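Probable intron-encoded endonuclease 1 (Wickerhamomyces canadensis, PDB 6X1J) cleaves DNA at a long recognition sequence as a LAGLIDADG homing endonuclease, supporting homing of an intron of the mitochondrial 21S rRNA gene. Local coordinates at residues L60-W65 / R103-E108; K27-L32 / D79-S84; E37-G42 / T137-A142; N160-L165 / I200-N205. All blocks are in the same frame, centred on the assembly; numbering follows the deposited sequence. Where two conformers were deposited one is given.

Contact 1: residues L60-W65 / R103-E108; sequences LLQFEW and RAQTFE. With nucleotides of chain C; nucleotides of chain B.
Glu64 and Arg103 sit side by side on the DNA face of an antiparallel strand pair, as a non-hydrogen-bonded pair, and form a salt bridge. Their side chains point the same way. Arg103 NE gives Glu64 OE2 a bond of 3.1 Å. That oxygen lies in the guanidinium plane, yet it is met from above the plane of its own carboxylate, and the two planes stand 73° apart. Glu64 OE2 also bonds Thr101, while OE1 bonds a cytosine base. The Arg103 chain is extended from CG to NE. It carries Arg103 NH1 to 2.8 Å from O4 of DT11 of chain C, and NH2 also bonds this O4. A water joins Glu64 OE2 and Arg103 NH2 to N6 of DA14 of chain B. The pair therefore reads bases directly and through water.

Behind it, the backbones pair Phe63 with Ala104 through Phe63 N to Ala104 O at 2.9 Å and Ala104 N to Phe63 O at 3.2 Å. Past the strand end, Thr106 takes over. Thr106 OG1 sits between the backbone N and the carbonyl carbon (chi1 70°), where it accepts from Leu61 N at 2.9 Å in a nearly straight bond. Thr106 CG2 lies 3.7 Å from Leu61 CB. Glu108 N then holds OP2 of DA7 of chain C at 3.0 Å.

The two strands are the central ones of a four-stranded sheet, flanked by strands 49-51 and 87-92. Gln62, Glu64 and Arg103 face the DNA. Phe63 and Ala104 pack on the other face against helix 68-77.

Contact 2: residues K27-L32 / D79-S84; sequences KQWTTL and DEYVIS. With nucleotides of chain C.
Trp29, Tyr81 and Glu80 carry this contact between two loops of the LAGLIDADG fold. One loop links helices 20-26 and 34-45. The other, which opens with a 3-10 turn at 79-81, links helix 68-77 to strand 87-92. Glu80 crosses the indole of Trp29 at about a right angle. Its CG stands beside the backbone N (chi1 -55°), over one face of the indole. This is a CH-pi contact, with Glu80 CG 3.6 Å from the centroid of the five-membered ring of Trp29. The opposite face of the indole is covered by CB of Gln28, so the ring is held between two aliphatic groups. The bend at chi2 (83°) turns the carboxylate of Glu80 from there, and its OE1 bonds Gln36 NE2.

Tyr81 meets Trp29 at a slant. The pair is oblique, with the ring planes 53° apart. The nearest approach is at the hydroxyl, with Tyr81 OH 3.6 Å from Trp29 CB. His109 and Phe112 each meet the Tyr81 ring edge-to-face. Trp29 itself has an edge-to-face partner in Tyr25.

At the far end of the second loop, Ser84 OG bonds OP1 of DC8 of chain C, so this loop also reaches the DNA backbone. Leu32 completes the apolar contact: Leu32 CD2 lies 3.8 Å from Tyr81 CE2.

Contact 3: residues E37-G42 / T137-A142; sequences EETLIG and TERSLA
The first torsions of Glu38 and Thr137 bring their polar ends together. Glu38 CG lies beside its backbone N (chi1 -64°) and the chain runs extended from there, while Thr137 OG1 stands between N and the carbonyl carbon (chi1 74°). The two side chains cross at about a right angle. Thr137 OG1 donates to Glu38 OE1 at 2.7 Å, from above the carboxylate plane. The motif is the helix pair of a single-chain LAGLIDADG enzyme, formed by helices 34-45 and 138-148. The axes of the segments here are 7.0 Å apart and cross at -40°. Such helices form the interface between the two halves of the protein and lead to the active site. Potassium ions are bound at the C-terminal ends of the pair, by Gly46 and Asp47 just after helix 34-45 and by Asp147 and Asp148 in the last turn of helix 138-148.

Ser140 is the second link. Its OG donates to Glu38 O and accepts from Thr137 N, so one hydroxyl joins the helices and also ties down the start of helix 138-148. Thr137 occupies the N-cap position of that helix. The other carboxylate oxygen of Glu38, OE2, forms a salt bridge with Lys34.

Arg139 is joined through water. One water bridges its NE to Glu38 OE1, and another bridges NH1 to Thr39 OG1, which also bonds Ile35 O. Farther along, Gly42 lets the backbones come very close. Gly42 CA makes a CA-H...O contact of 3.2 Å with Ser140 O.

Contact 4: residues N160-L165 / I200-N205; sequences NKSLVL and IIYIPN
Ser162 and Tyr202 touch near one end of an antiparallel strand pair. Tyr202 CG is anti to its backbone N (chi1 164°), and the ring extends toward the end of the pair where Ser162 lies. Followed outward from CB, the first atom to reach the other segment is Tyr202 CE1, 3.6 Å from Ser162 CB. CZ comes next, close to Ser162 OG. At the tip, Tyr202 OH is 3.1 Å from Ser162 OG. Beyond it a water lies at the ring edge, in plane, and links OH to Asn160 ND2.

Asn160 OD1 is gripped twice. It accepts from Ser162 N, which makes an Asx turn, and from Ser162 OG. The turn is joined to the other segment by Lys161 N, which donates to Asn205 OD1 at 2.9 Å. Asn160 also packs on a DNA phosphate.

From there the strands pair regularly. Leu163 pairs with Ile203 and Leu165 with Ile201, each through two backbone bonds. The bond from Ile203 N to Leu163 O is short, 2.7 Å, and nearly straight at 175°. Leu165 CB meets Ile201 CB at 4.1 Å. On the face shared with Tyr202, Val164 CG1 reaches Ile200 CD1 at 3.9 Å.

Strands 163-165 and 198-203 are the middle strands of the second half's antiparallel sheet, the kind that lies on DNA in LAGLIDADG enzymes. Strands 149-151 and 191-195 flank them. Leu163, Leu165 and Ile201 pack on helix 138-148, and Leu163 and Ile203 on helix 208-215. On the other face, Tyr202 meets Trp152 edge-to-face and Lys193 in a cation-pi contact.

Overall arrangement
From the N terminus, the loop 27-32 comes first and contact 2 closes on it at 79-84. Segment 37-42 follows, and contact 3 closes much later at 137-142. Contact 1, 60-65 with 103-108, falls wholly within that span, and contact 2 crosses both. Contact 4 comes last, in series with the others. Contacts 1 and 2 join the first sheet to loops on its flank and touch where Phe107 N meets Tyr81 O. Leu40 of contact 3 packs on Leu61 of contact 1 and on Leu32 of contact 2. Contact 4 builds the matching second sheet, about 29 Å from contact 1 between centres. Contact 3 lies between the two sheets and ties the halves together.

Contact 1: residues L60-W65 / R103-E108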
# COMPACT_ATOMS: atom_id res chain seq x y z
N LEU A 60 0.63 14.27 -1.13
CA LEU A 60 1.77 13.60 -0.46
C LEU A 60 1.26 12.26 0.06
O LEU A 60 0.01 12.00 -0.02
CB LEU A 60 2.29 14.47 0.70
CG LEU A 60 1.40 14.58 1.94
CD1 LEU A 60 2.21 14.45 3.22
CD2 LEU A 60 0.64 15.89 1.95
N LEU A 61 2.18 11.47 0.59
CA LEU A 61 1.96 10.17 1.26
C LEU A 61 2.34 10.29 2.73
O LEU A 61 3.48 10.76 3.03
CB LEU A 61 2.81 9.11 0.57
CG LEU A 61 2.73 9.09 -0.95
CD1 LEU A 61 3.66 8.04 -1.55
CD2 LEU A 61 1.30 8.87 -1.42
N GLN A 62 1.45 9.88 3.63
CA GLN A 62 1.79 9.59 5.05
C GLN A 62 1.79 8.07 5.25
O GLN A 62 0.74 7.43 4.89
CB GLN A 62 0.82 10.25 6.03
CG GLN A 62 0.74 11.75 5.84
CD GLN A 62 -0.02 12.46 6.94
OE1 GLN A 62 -0.17 13.66 6.91
NE2 GLN A 62 -0.50 11.72 7.92
N PHE A 63 2.92 7.56 5.76
CA PHE A 63 3.22 6.13 6.02
C PHE A 63 3.11 5.85 7.52
O PHE A 63 3.60 6.67 8.33
CB PHE A 63 4.63 5.79 5.54
CG PHE A 63 4.94 6.10 4.10
CD1 PHE A 63 4.44 5.32 3.07
CD2 PHE A 63 5.81 7.14 3.76
CE1 PHE A 63 4.78 5.58 1.76
CE2 PHE A 63 6.14 7.39 2.44
CZ PHE A 63 5.64 6.60 1.43
N GLU A 64 2.46 4.74 7.90
CA GLU A 64 2.45 4.26 9.31
C GLU A 64 2.35 2.75 9.30
O GLU A 64 1.33 2.24 8.78
CB GLU A 64 1.33 4.92 10.12
CG GLU A 64 1.37 4.52 11.59
CD GLU A 64 0.65 5.47 12.52
OE1 GLU A 64 -0.11 6.31 12.01
OE2 GLU A 64 0.85 5.39 13.76
N TRP A 65 3.38 2.05 9.80
CA TRP A 65 3.41 0.58 9.96
C TRP A 65 3.95 0.22 11.34
O TRP A 65 4.74 0.99 11.91
CB TRP A 65 4.22 -0.10 8.84
CG TRP A 65 3.51 -0.16 7.52
CD1 TRP A 65 2.46 -0.99 7.18
CD2 TRP A 65 3.79 0.61 6.33
NE1 TRP A 65 2.08 -0.78 5.88
CE2 TRP A 65 2.86 0.21 5.33
CE3 TRP A 65 4.72 1.61 6.00
CZ2 TRP A 65 2.86 0.75 4.05
CZ3 TRP A 65 4.72 2.14 4.73
CH2 TRP A 65 3.78 1.73 3.77
N ARG A 103 6.60 5.90 11.63
CA ARG A 103 5.95 6.93 10.76
C ARG A 103 7.00 7.56 9.85
O ARG A 103 8.17 7.73 10.27
CB ARG A 103 5.23 8.01 11.58
CG ARG A 103 4.04 7.51 12.39
CD ARG A 103 3.19 8.67 12.92
NE ARG A 103 1.99 8.24 13.63
CZ ARG A 103 1.08 9.04 14.17
NH1 ARG A 103 1.22 10.36 14.12
NH2 ARG A 103 0.02 8.53 14.77
N ALA A 104 6.59 7.89 8.63
CA ALA A 104 7.38 8.62 7.63
C ALA A 104 6.38 9.38 6.74
O ALA A 104 5.15 9.05 6.84
CB ALA A 104 8.24 7.65 6.85
N GLN A 105 6.86 10.39 5.98
CA GLN A 105 6.04 11.22 5.07
C GLN A 105 6.84 11.52 3.80
O GLN A 105 8.08 11.75 3.92
CB GLN A 105 5.67 12.56 5.73
CG GLN A 105 4.77 12.43 6.95
CD GLN A 105 5.47 11.97 8.21
OE1 GLN A 105 6.68 12.16 8.39
NE2 GLN A 105 4.70 11.35 9.09
N THR A 106 6.20 11.57 2.64
CA THR A 106 6.80 12.27 1.47
C THR A 106 6.49 13.74 1.72
O THR A 106 5.56 14.00 2.52
CB THR A 106 6.23 11.89 0.11
OG1 THR A 106 4.91 12.44 0.09
CG2 THR A 106 6.21 10.40 -0.12
N PHE A 107 7.21 14.64 1.06
CA PHE A 107 6.70 16.02 0.88
C PHE A 107 5.58 16.00 -0.18
O PHE A 107 5.48 15.03 -0.92
CB PHE A 107 7.85 16.99 0.55
CG PHE A 107 8.81 16.56 -0.53
CD1 PHE A 107 8.38 16.38 -1.83
CD2 PHE A 107 10.17 16.43 -0.26
CE1 PHE A 107 9.25 16.00 -2.82
CE2 PHE A 107 11.06 16.07 -1.26
CZ PHE A 107 10.59 15.84 -2.54
N GLU A 108 4.80 17.08 -0.28
CA GLU A 108 3.88 17.35 -1.43
C GLU A 108 4.69 17.34 -2.73
O GLU A 108 5.80 17.86 -2.74
CB GLU A 108 3.17 18.69 -1.26
CG GLU A 108 2.34 18.74 0.00
CD GLU A 108 1.71 20.10 0.25
OE1 GLU A 108 1.77 20.94 -0.70
OE2 GLU A 108 1.18 20.31 1.37
P DA C 7 6.48 20.29 1.85
OP1 DA C 7 7.34 20.81 0.75
OP2 DA C 7 5.28 19.44 1.52
O5' DA C 7 7.42 19.55 2.90
C5' DA C 7 8.80 19.93 3.10
C4' DA C 7 9.17 19.71 4.55
O4' DA C 7 8.31 20.53 5.37
C3' DA C 7 9.00 18.28 5.06
O3' DA C 7 10.22 17.87 5.72
C2' DA C 7 7.70 18.34 5.85
C1' DA C 7 7.64 19.77 6.35
N9 DA C 7 6.28 20.31 6.46
C8 DA C 7 5.32 20.23 5.48
N7 DA C 7 4.19 20.79 5.81
C5 DA C 7 4.41 21.28 7.09
C6 DA C 7 3.60 22.00 7.98
N6 DA C 7 2.35 22.35 7.70
N1 DA C 7 4.12 22.34 9.18
C2 DA C 7 5.38 21.99 9.44
N3 DA C 7 6.26 21.33 8.68
C4 DA C 7 5.70 21.00 7.50
P DA B 14 0.04 -2.29 10.13
OP1 DA B 14 -0.17 -3.05 8.87
OP2 DA B 14 1.41 -2.48 10.73
O5' DA B 14 -0.32 -0.74 10.05
C5' DA B 14 -1.03 -0.12 8.95
C4' DA B 14 -2.53 -0.17 9.19
O4' DA B 14 -2.84 0.28 10.55
C3' DA B 14 -3.39 0.68 8.26
O3' DA B 14 -4.61 -0.06 8.20
C2' DA B 14 -3.65 1.92 9.10
C1' DA B 14 -3.78 1.33 10.49
N9 DA B 14 -3.52 2.22 11.62
C8 DA B 14 -2.31 2.46 12.23
N7 DA B 14 -2.39 3.31 13.23
C5 DA B 14 -3.73 3.66 13.26
C6 DA B 14 -4.46 4.54 14.08
N6 DA B 14 -3.93 5.21 15.09
N1 DA B 14 -5.78 4.67 13.84
C2 DA B 14 -6.32 3.99 12.82
N3 DA B 14 -5.74 3.13 11.99
C4 DA B 14 -4.43 3.01 12.26
P DT C 11 -1.13 15.94 21.08
OP1 DT C 11 -1.39 16.90 22.20
OP2 DT C 11 -0.39 14.68 21.35
O5' DT C 11 -2.53 15.57 20.40
C5' DT C 11 -3.33 16.56 19.74
C4' DT C 11 -4.60 15.96 19.20
O4' DT C 11 -4.33 15.31 17.94
C3' DT C 11 -5.28 14.91 20.07
O3' DT C 11 -6.67 15.14 19.82
C2' DT C 11 -4.83 13.61 19.45
C1' DT C 11 -4.79 13.97 17.98
N1 DT C 11 -3.88 13.18 17.14
C2 DT C 11 -4.31 12.77 15.90
O2 DT C 11 -5.43 13.00 15.48
N3 DT C 11 -3.39 12.05 15.19
C4 DT C 11 -2.11 11.71 15.57
O4 DT C 11 -1.39 11.06 14.80
C5 DT C 11 -1.72 12.17 16.88
C7 DT C 11 -0.34 11.87 17.37
C6 DT C 11 -2.60 12.89 17.58
O HOH W 1 2.45 8.87 9.23
O HOH W 2 -0.86 5.81 15.52

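Contact 2: residues K27-L32 / D79-S84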
# COMPACT_ATOMS: atom_id res chain seq x y z
N LYS A 27 12.17 19.94 -8.52
CA LYS A 27 12.17 20.00 -10.01
C LYS A 27 13.14 18.94 -10.56
O LYS A 27 13.18 18.73 -11.79
CB LYS A 27 12.60 21.37 -10.53
CG LYS A 27 12.06 22.59 -9.80
CD LYS A 27 12.40 23.87 -10.57
CE LYS A 27 12.25 25.13 -9.75
NZ LYS A 27 10.94 25.16 -9.05
N GLN A 28 13.92 18.28 -9.69
CA GLN A 28 14.83 17.19 -10.13
C GLN A 28 13.97 15.95 -10.46
O GLN A 28 14.54 14.95 -11.00
CB GLN A 28 15.91 16.93 -9.07
CG GLN A 28 17.10 17.88 -9.14
CD GLN A 28 17.86 18.08 -7.85
OE1 GLN A 28 18.81 18.87 -7.78
NE2 GLN A 28 17.44 17.41 -6.79
N TRP A 29 12.66 16.01 -10.17
CA TRP A 29 11.67 14.91 -10.40
C TRP A 29 10.33 15.48 -10.85
O TRP A 29 9.81 16.38 -10.16
CB TRP A 29 11.50 14.06 -9.12
CG TRP A 29 12.71 13.22 -8.90
CD1 TRP A 29 13.09 12.11 -9.59
CD2 TRP A 29 13.79 13.54 -8.01
NE1 TRP A 29 14.31 11.68 -9.15
CE2 TRP A 29 14.78 12.55 -8.20
CE3 TRP A 29 13.99 14.56 -7.07
CZ2 TRP A 29 15.96 12.53 -7.46
CZ3 TRP A 29 15.16 14.55 -6.35
CH2 TRP A 29 16.13 13.56 -6.55
N THR A 30 9.73 14.85 -11.86
CA THR A 30 8.42 15.22 -12.46
C THR A 30 7.42 14.05 -12.34
O THR A 30 6.34 14.29 -11.83
CB THR A 30 8.64 15.76 -13.89
OG1 THR A 30 9.20 14.74 -14.70
CG2 THR A 30 9.60 16.92 -13.96
N THR A 31 7.73 12.82 -12.77
CA THR A 31 6.76 11.67 -12.72
C THR A 31 7.31 10.48 -11.89
O THR A 31 8.53 10.28 -11.83
CB THR A 31 6.35 11.27 -14.15
OG1 THR A 31 7.52 10.82 -14.83
CG2 THR A 31 5.76 12.41 -14.95
N LEU A 32 6.43 9.68 -11.27
CA LEU A 32 6.86 8.43 -10.58
C LEU A 32 7.43 7.50 -11.64
O LEU A 32 6.98 7.56 -12.77
CB LEU A 32 5.70 7.77 -9.83
CG LEU A 32 5.11 8.62 -8.70
CD1 LEU A 32 3.96 7.91 -8.01
CD2 LEU A 32 6.19 9.05 -7.70
N ASP A 79 12.54 6.99 -2.12
CA ASP A 79 13.68 7.66 -1.42
C ASP A 79 13.70 9.19 -1.67
O ASP A 79 13.60 9.98 -0.67
CB ASP A 79 15.00 6.99 -1.85
CG ASP A 79 16.11 7.35 -0.89
OD1 ASP A 79 15.83 7.34 0.36
OD2 ASP A 79 17.20 7.71 -1.38
N GLU A 80 13.75 9.60 -2.95
CA GLU A 80 13.76 11.02 -3.39
C GLU A 80 12.78 11.88 -2.60
O GLU A 80 13.06 13.05 -2.45
CB GLU A 80 13.16 11.25 -4.78
CG GLU A 80 13.75 10.45 -5.91
CD GLU A 80 13.23 9.04 -6.08
OE1 GLU A 80 12.47 8.79 -7.02
OE2 GLU A 80 13.65 8.21 -5.30
N TYR A 81 11.59 11.37 -2.31
CA TYR A 81 10.41 12.19 -1.92
C TYR A 81 10.33 12.31 -0.41
O TYR A 81 9.42 13.03 0.07
CB TYR A 81 9.09 11.62 -2.50
CG TYR A 81 9.04 11.59 -4.01
CD1 TYR A 81 8.66 12.71 -4.73
CD2 TYR A 81 9.39 10.45 -4.73
CE1 TYR A 81 8.62 12.71 -6.11
CE2 TYR A 81 9.39 10.44 -6.11
CZ TYR A 81 9.00 11.58 -6.81
OH TYR A 81 8.99 11.60 -8.17
N VAL A 82 11.22 11.59 0.29
CA VAL A 82 11.24 11.41 1.78
C VAL A 82 12.54 11.97 2.37
O VAL A 82 13.62 11.33 2.16
CB VAL A 82 11.09 9.93 2.20
CG1 VAL A 82 10.96 9.83 3.71
CG2 VAL A 82 9.92 9.25 1.50
N ILE A 83 12.44 13.08 3.10
CA ILE A 83 13.61 13.89 3.57
C ILE A 83 14.15 13.24 4.85
O ILE A 83 15.36 13.05 4.94
CB ILE A 83 13.16 15.35 3.79
CG1 ILE A 83 13.00 16.09 2.45
CG2 ILE A 83 14.08 16.11 4.72
CD1 ILE A 83 12.42 17.47 2.59
N SER A 84 13.26 12.92 5.80
CA SER A 84 13.56 12.45 7.18
C SER A 84 13.32 10.95 7.29
O SER A 84 12.39 10.39 6.68
CB SER A 84 12.75 13.19 8.23
OG SER A 84 13.01 14.58 8.22
P DC C 8 10.31 16.54 6.63
OP1 DC C 8 11.75 16.22 6.81
OP2 DC C 8 9.41 15.51 6.08
O5' DC C 8 9.53 16.97 7.94
C5' DC C 8 10.26 17.57 8.97
C4' DC C 8 9.36 17.83 10.14
O4' DC C 8 8.10 18.39 9.72
C3' DC C 8 9.02 16.59 10.98
O3' DC C 8 9.27 16.83 12.35
C2' DC C 8 7.53 16.40 10.77
C1' DC C 8 7.09 17.82 10.55
N1 DC C 8 5.80 17.99 9.88
C2 DC C 8 4.79 18.70 10.53
O2 DC C 8 5.01 19.15 11.67
N3 DC C 8 3.60 18.85 9.93
C4 DC C 8 3.39 18.33 8.72
N4 DC C 8 2.20 18.52 8.15
C5 DC C 8 4.41 17.61 8.02
C6 DC C 8 5.59 17.47 8.63

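Contact 3: residues E37-G42 / T137-A142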
# COMPACT_ATOMS: atom_id res chain seq x y z
N GLU A 37 5.18 3.63 -9.33
CA GLU A 37 3.75 3.82 -9.66
C GLU A 37 3.06 2.53 -9.23
O GLU A 37 2.04 2.64 -8.55
CB GLU A 37 3.57 4.14 -11.14
CG GLU A 37 2.13 4.40 -11.53
CD GLU A 37 1.84 4.28 -13.02
OE1 GLU A 37 2.67 4.77 -13.81
OE2 GLU A 37 0.80 3.69 -13.40
N GLU A 38 3.60 1.39 -9.66
CA GLU A 38 3.00 0.03 -9.47
C GLU A 38 3.06 -0.32 -8.00
O GLU A 38 2.06 -0.82 -7.47
CB GLU A 38 3.65 -1.04 -10.36
CG GLU A 38 3.43 -0.76 -11.84
CD GLU A 38 4.14 -1.71 -12.80
OE1 GLU A 38 4.56 -2.81 -12.37
OE2 GLU A 38 4.26 -1.35 -13.98
N THR A 39 4.16 -0.02 -7.31
CA THR A 39 4.23 -0.18 -5.84
C THR A 39 3.07 0.61 -5.22
O THR A 39 2.34 0.08 -4.35
CB THR A 39 5.60 0.29 -5.30
OG1 THR A 39 6.64 -0.50 -5.88
CG2 THR A 39 5.62 0.19 -3.81
N LEU A 40 2.92 1.86 -5.62
CA LEU A 40 2.07 2.83 -4.91
C LEU A 40 0.60 2.44 -5.16
O LEU A 40 -0.25 2.67 -4.28
CB LEU A 40 2.37 4.24 -5.45
CG LEU A 40 1.45 5.34 -4.91
CD1 LEU A 40 1.35 5.31 -3.40
CD2 LEU A 40 1.91 6.72 -5.34
N ILE A 41 0.31 1.86 -6.30
CA ILE A 41 -1.09 1.40 -6.57
C ILE A 41 -1.44 0.34 -5.51
O ILE A 41 -2.56 0.39 -4.95
CB ILE A 41 -1.24 0.89 -8.01
CG1 ILE A 41 -1.27 2.08 -8.97
CG2 ILE A 41 -2.45 -0.02 -8.17
CD1 ILE A 41 -0.74 1.73 -10.34
N GLY A 42 -0.53 -0.58 -5.25
CA GLY A 42 -0.72 -1.58 -4.18
C GLY A 42 -0.90 -0.92 -2.82
O GLY A 42 -1.83 -1.33 -2.08
N THR A 137 -0.49 -4.40 -11.53
CA THR A 137 0.43 -5.49 -11.96
C THR A 137 0.67 -6.45 -10.76
O THR A 137 0.17 -6.21 -9.65
CB THR A 137 1.72 -4.89 -12.56
OG1 THR A 137 2.51 -4.37 -11.49
CG2 THR A 137 1.42 -3.79 -13.57
N GLU A 138 1.39 -7.52 -10.99
CA GLU A 138 1.82 -8.44 -9.89
C GLU A 138 2.63 -7.68 -8.83
O GLU A 138 2.37 -7.96 -7.64
CB GLU A 138 2.67 -9.59 -10.42
CG GLU A 138 1.96 -10.48 -11.42
CD GLU A 138 2.19 -10.08 -12.86
OE1 GLU A 138 2.58 -8.88 -13.10
OE2 GLU A 138 1.96 -10.95 -13.72
N ARG A 139 3.45 -6.67 -9.21
CA ARG A 139 4.17 -5.85 -8.21
C ARG A 139 3.11 -5.18 -7.32
O ARG A 139 3.24 -5.30 -6.08
CB ARG A 139 5.17 -4.89 -8.88
CG ARG A 139 6.02 -4.08 -7.90
CD ARG A 139 6.96 -3.07 -8.58
NE ARG A 139 8.03 -3.70 -9.34
CZ ARG A 139 9.24 -3.99 -8.86
NH1 ARG A 139 9.53 -3.72 -7.59
NH2 ARG A 139 10.12 -4.58 -9.65
N SER A 140 2.08 -4.55 -7.91
CA SER A 140 0.97 -3.89 -7.16
C SER A 140 0.31 -4.92 -6.24
O SER A 140 0.05 -4.60 -5.04
CB SER A 140 -0.11 -3.24 -8.06
OG SER A 140 0.43 -2.46 -9.13
N LEU A 141 0.01 -6.10 -6.77
CA LEU A 141 -0.67 -7.19 -5.97
C LEU A 141 0.14 -7.52 -4.72
O LEU A 141 -0.49 -7.72 -3.66
CB LEU A 141 -0.81 -8.46 -6.80
CG LEU A 141 -1.96 -8.52 -7.80
CD1 LEU A 141 -1.95 -9.88 -8.46
CD2 LEU A 141 -3.29 -8.25 -7.12
N ALA A 142 1.48 -7.57 -4.84
CA ALA A 142 2.39 -7.96 -3.72
C ALA A 142 2.30 -6.93 -2.61
O ALA A 142 2.23 -7.31 -1.43
CB ALA A 142 3.82 -8.11 -4.18
O HOH W 3 7.48 -3.00 -11.91
O HOH W 4 8.85 -2.00 -5.58

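Contact 4: residues N160-L165 / I200-N205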
# COMPACT_ATOMS: atom_id res chain seq x y z
N ASN A 160 -4.98 -25.85 4.65
CA ASN A 160 -5.84 -24.90 3.90
C ASN A 160 -5.04 -23.61 3.70
O ASN A 160 -4.96 -22.83 4.67
CB ASN A 160 -7.13 -24.55 4.63
CG ASN A 160 -8.10 -23.71 3.82
OD1 ASN A 160 -7.85 -23.39 2.64
ND2 ASN A 160 -9.22 -23.39 4.47
N LYS A 161 -4.55 -23.38 2.49
CA LYS A 161 -3.70 -22.20 2.13
C LYS A 161 -4.52 -21.10 1.44
O LYS A 161 -3.91 -20.25 0.68
CB LYS A 161 -2.58 -22.67 1.19
CG LYS A 161 -1.68 -23.73 1.78
CD LYS A 161 -0.64 -24.25 0.81
CE LYS A 161 0.20 -25.36 1.43
NZ LYS A 161 1.59 -25.35 0.94
N SER A 162 -5.84 -21.07 1.67
CA SER A 162 -6.71 -19.92 1.34
C SER A 162 -6.13 -18.64 1.97
O SER A 162 -5.58 -18.67 3.09
CB SER A 162 -8.13 -20.20 1.77
OG SER A 162 -8.67 -21.27 0.99
N LEU A 163 -6.20 -17.54 1.21
CA LEU A 163 -5.72 -16.20 1.60
C LEU A 163 -6.86 -15.19 1.49
O LEU A 163 -7.88 -15.50 0.91
CB LEU A 163 -4.57 -15.81 0.68
CG LEU A 163 -3.37 -16.75 0.74
CD1 LEU A 163 -2.39 -16.44 -0.39
CD2 LEU A 163 -2.70 -16.66 2.11
N VAL A 164 -6.65 -14.02 2.08
CA VAL A 164 -7.64 -12.93 2.17
C VAL A 164 -6.93 -11.63 1.76
O VAL A 164 -5.72 -11.46 2.10
CB VAL A 164 -8.22 -12.87 3.57
CG1 VAL A 164 -9.27 -11.82 3.68
CG2 VAL A 164 -8.80 -14.20 3.99
N LEU A 165 -7.63 -10.76 1.04
CA LEU A 165 -7.33 -9.31 1.02
C LEU A 165 -8.43 -8.61 1.81
O LEU A 165 -9.65 -8.78 1.49
CB LEU A 165 -7.24 -8.83 -0.42
CG LEU A 165 -6.06 -9.39 -1.21
CD1 LEU A 165 -6.28 -9.28 -2.70
CD2 LEU A 165 -4.77 -8.65 -0.83
N ILE A 200 -14.73 -8.64 1.81
CA ILE A 200 -13.30 -9.08 1.68
C ILE A 200 -13.17 -10.00 0.48
O ILE A 200 -14.21 -10.48 -0.01
CB ILE A 200 -12.82 -9.79 2.95
CG1 ILE A 200 -13.59 -11.08 3.23
CG2 ILE A 200 -12.87 -8.84 4.13
CD1 ILE A 200 -13.09 -11.84 4.43
N ILE A 201 -11.95 -10.25 0.05
CA ILE A 201 -11.62 -11.10 -1.13
C ILE A 201 -10.98 -12.36 -0.60
O ILE A 201 -9.90 -12.25 -0.01
CB ILE A 201 -10.70 -10.34 -2.11
CG1 ILE A 201 -11.33 -9.01 -2.53
CG2 ILE A 201 -10.35 -11.21 -3.31
CD1 ILE A 201 -10.54 -8.25 -3.60
N TYR A 202 -11.65 -13.51 -0.77
CA TYR A 202 -11.18 -14.86 -0.39
C TYR A 202 -10.46 -15.40 -1.62
O TYR A 202 -11.06 -15.38 -2.73
CB TYR A 202 -12.39 -15.70 0.06
CG TYR A 202 -12.19 -17.19 0.15
CD1 TYR A 202 -11.74 -17.79 1.32
CD2 TYR A 202 -12.51 -18.02 -0.92
CE1 TYR A 202 -11.58 -19.17 1.41
CE2 TYR A 202 -12.35 -19.40 -0.85
CZ TYR A 202 -11.89 -19.98 0.33
OH TYR A 202 -11.70 -21.33 0.41
N ILE A 203 -9.21 -15.83 -1.46
CA ILE A 203 -8.43 -16.53 -2.52
C ILE A 203 -8.36 -18.00 -2.14
O ILE A 203 -7.61 -18.34 -1.23
CB ILE A 203 -7.03 -15.94 -2.67
CG1 ILE A 203 -7.09 -14.43 -2.91
CG2 ILE A 203 -6.24 -16.70 -3.75
CD1 ILE A 203 -5.73 -13.71 -2.77
N PRO A 204 -9.07 -18.90 -2.87
CA PRO A 204 -9.25 -20.28 -2.42
C PRO A 204 -7.90 -20.99 -2.47
O PRO A 204 -7.02 -20.51 -3.17
CB PRO A 204 -10.20 -20.87 -3.46
CG PRO A 204 -9.77 -20.12 -4.73
CD PRO A 204 -9.62 -18.70 -4.23
N ASN A 205 -7.81 -22.11 -1.74
CA ASN A 205 -6.62 -22.97 -1.63
C ASN A 205 -6.09 -23.35 -3.01
O ASN A 205 -4.86 -23.48 -3.18
CB ASN A 205 -6.89 -24.24 -0.81
CG ASN A 205 -5.68 -25.14 -0.77
OD1 ASN A 205 -4.73 -24.84 -0.06
ND2 ASN A 205 -5.67 -26.18 -1.61
O HOH W 5 -11.21 -22.65 2.67
O HOH W 6 -4.60 -19.19 -1.69